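Local coordinates for monomethylamine methyltransferase mtmB1 (PDB 1NTH), which catalyses transfer of the methyl group of monomethylamine to the corrinoid cofactor of its partner protein MtmC, a step in methanogenesis from methylamine, at residues G119-Q127 with M386-G395; K48-K56 with I398-V409. All blocks are in the same frame, centred on the assembly; numbering follows the deposited sequence.

Contact 1: G119-Q127 with M386-G395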
# COMPACT_ATOMS: atom_id res chain seq x y z
N GLY A 119 9.09 -40.17 0.23
CA GLY A 119 7.83 -40.90 0.10
C GLY A 119 6.61 -40.19 0.67
O GLY A 119 5.56 -40.81 0.86
N ASP A 120 6.74 -38.89 0.92
CA ASP A 120 5.65 -38.10 1.48
C ASP A 120 4.34 -38.21 0.69
O ASP A 120 4.34 -38.23 -0.54
CB ASP A 120 6.08 -36.63 1.55
CG ASP A 120 5.34 -35.85 2.61
OD1 ASP A 120 6.02 -35.20 3.44
OD2 ASP A 120 4.09 -35.88 2.63
N LYS A 121 3.22 -38.28 1.41
CA LYS A 121 1.90 -38.37 0.80
C LYS A 121 1.53 -37.03 0.15
O LYS A 121 0.73 -36.98 -0.78
CB LYS A 121 0.84 -38.71 1.85
CG LYS A 121 0.99 -40.07 2.51
CD LYS A 121 0.54 -41.20 1.60
CE LYS A 121 0.55 -42.52 2.35
NZ LYS A 121 0.06 -43.65 1.51
N ALA A 122 2.11 -35.95 0.67
CA ALA A 122 1.83 -34.62 0.13
C ALA A 122 2.50 -34.44 -1.22
O ALA A 122 3.60 -34.95 -1.46
CB ALA A 122 2.31 -33.55 1.11
N LYS A 123 1.84 -33.71 -2.10
CA LYS A 123 2.36 -33.45 -3.44
C LYS A 123 3.30 -32.24 -3.42
O LYS A 123 3.07 -31.27 -2.71
CB LYS A 123 1.20 -33.18 -4.40
CG LYS A 123 1.60 -32.94 -5.85
CD LYS A 123 0.38 -32.52 -6.67
CE LYS A 123 0.73 -32.37 -8.14
NZ LYS A 123 -0.43 -31.83 -8.92
N PRO A 124 4.39 -32.29 -4.19
CA PRO A 124 5.28 -31.13 -4.19
C PRO A 124 4.64 -29.98 -4.96
O PRO A 124 3.63 -30.17 -5.65
CB PRO A 124 6.55 -31.66 -4.87
CG PRO A 124 6.03 -32.73 -5.77
CD PRO A 124 5.00 -33.43 -4.91
N ILE A 125 5.22 -28.80 -4.83
CA ILE A 125 4.74 -27.62 -5.53
C ILE A 125 5.20 -27.74 -6.98
O ILE A 125 6.36 -28.08 -7.24
CB ILE A 125 5.33 -26.33 -4.91
CG1 ILE A 125 4.75 -26.12 -3.51
CG2 ILE A 125 5.07 -25.13 -5.81
CD1 ILE A 125 3.23 -26.05 -3.48
N VAL A 126 4.30 -27.46 -7.91
CA VAL A 126 4.63 -27.54 -9.33
C VAL A 126 4.93 -26.15 -9.88
O VAL A 126 4.04 -25.31 -10.02
CB VAL A 126 3.46 -28.16 -10.13
CG1 VAL A 126 3.79 -28.19 -11.62
CG2 VAL A 126 3.19 -29.58 -9.63
N GLN A 127 6.21 -25.91 -10.16
CA GLN A 127 6.64 -24.63 -10.71
C GLN A 127 6.84 -24.84 -12.20
O GLN A 127 7.86 -25.38 -12.63
CB GLN A 127 7.95 -24.20 -10.04
CG GLN A 127 8.49 -22.87 -10.54
CD GLN A 127 9.46 -22.26 -9.55
OE1 GLN A 127 10.68 -22.48 -9.61
NE2 GLN A 127 8.92 -21.49 -8.62
N MET A 386 4.33 -33.33 -15.67
CA MET A 386 5.18 -33.27 -14.49
C MET A 386 4.30 -33.27 -13.24
O MET A 386 4.57 -33.99 -12.28
CB MET A 386 6.06 -32.01 -14.55
CG MET A 386 7.03 -31.83 -13.39
SD MET A 386 8.10 -30.38 -13.60
CE MET A 386 6.95 -29.05 -13.21
N GLY A 387 3.23 -32.48 -13.28
CA GLY A 387 2.32 -32.40 -12.15
C GLY A 387 1.48 -33.64 -11.92
O GLY A 387 1.32 -34.07 -10.78
N GLU A 388 0.93 -34.21 -12.99
CA GLU A 388 0.11 -35.41 -12.84
C GLU A 388 0.93 -36.58 -12.30
O GLU A 388 0.46 -37.36 -11.47
CB GLU A 388 -0.52 -35.81 -14.18
CG GLU A 388 -1.70 -34.95 -14.59
CD GLU A 388 -2.75 -35.75 -15.35
OE1 GLU A 388 -2.56 -36.00 -16.56
OE2 GLU A 388 -3.76 -36.13 -14.72
N VAL A 389 2.16 -36.69 -12.79
CA VAL A 389 3.04 -37.76 -12.35
C VAL A 389 3.42 -37.58 -10.88
O VAL A 389 3.54 -38.55 -10.14
CB VAL A 389 4.31 -37.81 -13.23
CG1 VAL A 389 5.32 -38.80 -12.64
CG2 VAL A 389 3.93 -38.24 -14.65
N ALA A 390 3.59 -36.33 -10.46
CA ALA A 390 3.93 -36.05 -9.07
C ALA A 390 2.78 -36.52 -8.17
O ALA A 390 3.00 -37.11 -7.12
CB ALA A 390 4.19 -34.56 -8.86
N ARG A 391 1.55 -36.24 -8.59
CA ARG A 391 0.38 -36.65 -7.82
C ARG A 391 0.33 -38.17 -7.71
O ARG A 391 0.09 -38.72 -6.64
CB ARG A 391 -0.91 -36.15 -8.48
CG ARG A 391 -2.16 -36.51 -7.70
CD ARG A 391 -3.44 -36.15 -8.46
NE ARG A 391 -3.61 -36.96 -9.66
CZ ARG A 391 -3.52 -36.49 -10.90
NH1 ARG A 391 -3.25 -35.21 -11.11
NH2 ARG A 391 -3.69 -37.30 -11.93
N ALA A 392 0.57 -38.84 -8.84
CA ALA A 392 0.55 -40.30 -8.88
C ALA A 392 1.64 -40.94 -8.02
O ALA A 392 1.44 -41.99 -7.42
CB ALA A 392 0.67 -40.77 -10.32
N THR A 393 2.80 -40.29 -7.97
CA THR A 393 3.94 -40.80 -7.21
C THR A 393 3.85 -40.59 -5.70
O THR A 393 4.33 -41.40 -4.92
CB THR A 393 5.26 -40.16 -7.72
OG1 THR A 393 5.40 -40.41 -9.12
CG2 THR A 393 6.46 -40.74 -6.98
N ALA A 394 3.23 -39.48 -5.29
CA ALA A 394 3.11 -39.17 -3.87
C ALA A 394 2.51 -40.32 -3.07
O ALA A 394 1.46 -40.84 -3.41
CB ALA A 394 2.27 -37.90 -3.69
N GLY A 395 3.21 -40.71 -2.00
CA GLY A 395 2.72 -41.77 -1.15
C GLY A 395 3.07 -43.20 -1.55
O GLY A 395 2.86 -44.13 -0.77
O HOH W 1 -0.68 -39.12 -1.55
O HOH W 2 -2.81 -33.11 -9.33

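Contact 2: K48-K56 with I398-V409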
# COMPACT_ATOMS: atom_id res chain seq x y z
N LYS A 48 24.46 -48.75 -5.06
CA LYS A 48 23.95 -50.03 -5.54
C LYS A 48 22.76 -49.96 -6.51
O LYS A 48 21.79 -50.71 -6.37
CB LYS A 48 23.59 -50.90 -4.34
CG LYS A 48 24.76 -51.09 -3.38
CD LYS A 48 24.34 -51.75 -2.08
CE LYS A 48 25.52 -51.86 -1.13
NZ LYS A 48 25.14 -52.40 0.20
N GLY A 49 22.84 -49.06 -7.48
CA GLY A 49 21.79 -48.94 -8.48
C GLY A 49 20.45 -48.36 -8.07
O GLY A 49 19.54 -48.29 -8.89
N GLU A 50 20.31 -47.95 -6.81
CA GLU A 50 19.04 -47.38 -6.35
C GLU A 50 18.91 -45.91 -6.75
O GLU A 50 19.89 -45.17 -6.72
CB GLU A 50 18.92 -47.47 -4.83
CG GLU A 50 18.69 -48.85 -4.27
CD GLU A 50 18.21 -48.80 -2.83
OE1 GLU A 50 18.91 -48.20 -1.99
OE2 GLU A 50 17.13 -49.36 -2.54
N PHE A 51 17.70 -45.50 -7.10
CA PHE A 51 17.44 -44.11 -7.46
C PHE A 51 17.16 -43.34 -6.17
O PHE A 51 17.61 -42.21 -6.00
CB PHE A 51 16.23 -43.99 -8.39
CG PHE A 51 16.47 -44.51 -9.77
CD1 PHE A 51 16.33 -45.86 -10.05
CD2 PHE A 51 16.85 -43.65 -10.79
CE1 PHE A 51 16.55 -46.35 -11.34
CE2 PHE A 51 17.08 -44.12 -12.07
CZ PHE A 51 16.93 -45.47 -12.35
N ILE A 52 16.40 -43.97 -5.28
CA ILE A 52 16.05 -43.37 -4.00
C ILE A 52 16.55 -44.33 -2.93
O ILE A 52 16.15 -45.49 -2.89
CB ILE A 52 14.52 -43.22 -3.84
CG1 ILE A 52 13.92 -42.54 -5.07
CG2 ILE A 52 14.21 -42.42 -2.59
CD1 ILE A 52 14.44 -41.15 -5.32
N PRO A 53 17.43 -43.86 -2.03
CA PRO A 53 17.98 -44.71 -0.97
C PRO A 53 16.98 -45.22 0.07
O PRO A 53 16.02 -44.53 0.41
CB PRO A 53 19.05 -43.82 -0.33
CG PRO A 53 18.45 -42.45 -0.48
CD PRO A 53 17.93 -42.48 -1.90
N THR A 54 17.24 -46.42 0.56
CA THR A 54 16.42 -47.06 1.58
C THR A 54 17.35 -47.52 2.70
O THR A 54 16.93 -48.20 3.64
CB THR A 54 15.67 -48.29 1.02
OG1 THR A 54 16.61 -49.25 0.52
CG2 THR A 54 14.74 -47.87 -0.11
N ASP A 55 18.63 -47.14 2.60
CA ASP A 55 19.64 -47.49 3.59
C ASP A 55 20.03 -46.22 4.34
O ASP A 55 20.85 -45.44 3.85
CB ASP A 55 20.88 -48.08 2.90
CG ASP A 55 21.92 -48.59 3.89
OD1 ASP A 55 22.04 -48.01 4.99
OD2 ASP A 55 22.62 -49.56 3.55
N LYS A 56 19.46 -46.01 5.52
CA LYS A 56 19.76 -44.81 6.29
C LYS A 56 21.22 -44.70 6.71
O LYS A 56 21.74 -43.60 6.86
CB LYS A 56 18.84 -44.72 7.51
CG LYS A 56 19.05 -43.46 8.34
CD LYS A 56 18.11 -43.43 9.54
CE LYS A 56 18.32 -42.17 10.37
NZ LYS A 56 17.42 -42.13 11.55
N ILE A 398 8.66 -46.63 -1.59
CA ILE A 398 9.94 -46.41 -2.25
C ILE A 398 10.45 -47.63 -3.03
O ILE A 398 11.02 -47.49 -4.11
CB ILE A 398 11.01 -45.95 -1.24
CG1 ILE A 398 10.58 -44.62 -0.62
CG2 ILE A 398 12.36 -45.81 -1.93
CD1 ILE A 398 10.26 -43.52 -1.63
N SER A 399 10.25 -48.83 -2.48
CA SER A 399 10.71 -50.03 -3.17
C SER A 399 10.03 -50.12 -4.53
O SER A 399 10.66 -50.48 -5.53
CB SER A 399 10.39 -51.28 -2.34
OG SER A 399 8.99 -51.45 -2.19
N GLU A 400 8.75 -49.79 -4.57
CA GLU A 400 7.99 -49.83 -5.82
C GLU A 400 8.45 -48.74 -6.78
O GLU A 400 8.49 -48.94 -7.99
CB GLU A 400 6.49 -49.68 -5.53
CG GLU A 400 5.85 -50.94 -4.96
CD GLU A 400 4.43 -50.72 -4.50
OE1 GLU A 400 3.64 -50.10 -5.25
OE2 GLU A 400 4.09 -51.18 -3.39
N VAL A 401 8.79 -47.58 -6.23
CA VAL A 401 9.25 -46.46 -7.05
C VAL A 401 10.56 -46.83 -7.76
O VAL A 401 10.71 -46.58 -8.96
CB VAL A 401 9.47 -45.19 -6.20
CG1 VAL A 401 10.12 -44.10 -7.04
CG2 VAL A 401 8.14 -44.71 -5.64
N ASN A 402 11.49 -47.42 -7.02
CA ASN A 402 12.77 -47.80 -7.61
C ASN A 402 12.58 -48.79 -8.76
O ASN A 402 13.31 -48.74 -9.76
CB ASN A 402 13.70 -48.39 -6.55
CG ASN A 402 14.43 -47.32 -5.76
OD1 ASN A 402 15.03 -46.41 -6.33
ND2 ASN A 402 14.39 -47.43 -4.44
N VAL A 403 11.60 -49.68 -8.63
CA VAL A 403 11.33 -50.66 -9.68
C VAL A 403 10.76 -49.96 -10.91
O VAL A 403 11.18 -50.22 -12.04
CB VAL A 403 10.34 -51.74 -9.20
CG1 VAL A 403 9.88 -52.60 -10.38
CG2 VAL A 403 11.00 -52.61 -8.14
N ILE A 404 9.81 -49.06 -10.69
CA ILE A 404 9.19 -48.32 -11.78
C ILE A 404 10.22 -47.47 -12.53
O ILE A 404 10.23 -47.44 -13.76
CB ILE A 404 8.06 -47.40 -11.26
CG1 ILE A 404 6.89 -48.25 -10.75
CG2 ILE A 404 7.60 -46.46 -12.37
CD1 ILE A 404 5.75 -47.44 -10.15
N LEU A 405 11.10 -46.81 -11.79
CA LEU A 405 12.12 -45.96 -12.40
C LEU A 405 13.08 -46.76 -13.27
O LEU A 405 13.46 -46.32 -14.36
CB LEU A 405 12.90 -45.20 -11.33
CG LEU A 405 12.15 -44.02 -10.72
CD1 LEU A 405 12.93 -43.46 -9.54
CD2 LEU A 405 11.92 -42.95 -11.79
N ASP A 406 13.49 -47.93 -12.80
CA ASP A 406 14.41 -48.75 -13.58
C ASP A 406 13.78 -49.12 -14.92
O ASP A 406 14.44 -49.09 -15.96
CB ASP A 406 14.77 -50.02 -12.80
CG ASP A 406 15.71 -50.92 -13.58
OD1 ASP A 406 16.78 -50.44 -14.02
OD2 ASP A 406 15.39 -52.12 -13.74
N LYS A 407 12.49 -49.47 -14.90
CA LYS A 407 11.79 -49.85 -16.12
C LYS A 407 11.56 -48.65 -17.04
O LYS A 407 11.69 -48.76 -18.26
CB LYS A 407 10.44 -50.48 -15.79
CG LYS A 407 10.51 -51.79 -15.02
CD LYS A 407 9.12 -52.32 -14.74
CE LYS A 407 9.16 -53.61 -13.95
NZ LYS A 407 7.78 -54.11 -13.65
N LEU A 408 11.20 -47.52 -16.44
CA LEU A 408 10.93 -46.31 -17.22
C LEU A 408 12.17 -45.75 -17.89
O LEU A 408 12.15 -45.46 -19.09
CB LEU A 408 10.30 -45.24 -16.31
CG LEU A 408 10.00 -43.88 -16.96
CD1 LEU A 408 9.14 -44.06 -18.21
CD2 LEU A 408 9.29 -43.00 -15.94
N VAL A 409 13.24 -45.59 -17.14
CA VAL A 409 14.47 -45.05 -17.70
C VAL A 409 14.98 -45.94 -18.83
O VAL A 409 15.57 -45.46 -19.80
CB VAL A 409 15.56 -44.89 -16.62
CG1 VAL A 409 16.86 -44.39 -17.24
CG2 VAL A 409 15.08 -43.89 -15.55
O HOH W 3 14.34 -50.29 -3.23

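Contact 1: G119-Q127 with M386-G395
Lys123 reaches along one flank of helix 386-393. CG stands opposite the backbone N (chi1 -178°) and the chain stays extended beyond it, which carries CE to 3.2 Å from the carbonyl O of Gly387 and to 4.1 Å from Arg391 CB. At the tip, NZ donates to a water at 2.7 Å that also accepts from Arg391 NH1, and both cations form salt bridges with Glu152, whose carboxylate probably offsets their like charges; Arg391 NH2 also bonds to Phe458 O. A methionine in place of Lys123 would probably take from Glu152 one of its cationic partners and from the shared water one of its donors. Farther along, Pro124 CG rests on Ala390 CB at 4.0 Å, and Val126 CG1 meets Met386 CE at 3.6 Å as the two side chains run past each other. Past the helix end, Gly395 N makes a weak bond to Asp120 O (3.1 Å, 126°), close beside the Asx turn in which Asp120 OD2 accepts from Ala122 N. Strand residues 125-127 run nearly antiparallel to helix 386-393 (164°); the strand lies between 155-156 and 363-366 in the TIM barrel, while Val389 touches helices 343-359 and 438-454.

Contact 2: K48-K56 with I398-V409
Phe51 and Asn402 bring their CA atoms to 6.0 Å, where the irregular loop 48-56 passes over helix 398-409. Asn402 CG, anti to its carbonyl carbon (chi1 -82°), swings the amide to the loop backbone, which it grips with both ends. OD1 takes two N-H groups: Ile52 N approaches in the carbonyl plane, on a lone pair, at 3.0 Å, whereas Phe51 N, at 2.9 Å, sits above that plane and makes the more bent bond (139°). ND2 returns a nearly straight bond to Ile52 O at 3.0 Å (169°), with that oxygen close to the amide plane. Glu50 OE2 shares a water with ND2 and accepts from Thr54 OG1 on its syn side. Phe51 lays its ring over the next turn: Leu405 CB lies over one face in a CH-pi contact, 3.8 Å from the centroid, Leu405 CD1 touches Phe51 CB, and Val409 CG2 approaches CE2 and CZ obliquely. Toward the helix start, Ile398 CG2 meets Ile52 CB and Thr54 CG2, the latter at 3.6 Å. The loop joins helices 24-42 and 56-73 on the helical outside of the TIM barrel, where Glu50 O bonds to Trp317 NE1 of helix 309-325. Three bonds from one amide thus fix its rotation and satisfy backbone atoms of two consecutive loop residues, while Ile398 on one side and Leu405 and Val409 on the other give Ile52, Thr54 and Phe51 apolar partners.

Both contacts are partly buried, but contact 1 lies nearer the centre of the folded chain, about 16 Å from it against 21 Å for contact 2, measured to the contact centres. Contact 1 sets a barrel strand and the loop leading into it against helix 380-393; contact 2 adds an outer loop over the next helix, 398-410. Helix 343-359 touches both, and the two meet directly where Gly119 CA packs on Ile398 CD1 at 4.0 Å. Their chemistry differs: 119-127 with 386-395 combines apolar packing (proline, valine, methionine, alanine) with a lysine and an arginine that share a carboxylate and a water, beside a second subunit, whereas 48-56 with 398-409, untouched by other chains, relies on an amide and an aromatic ring.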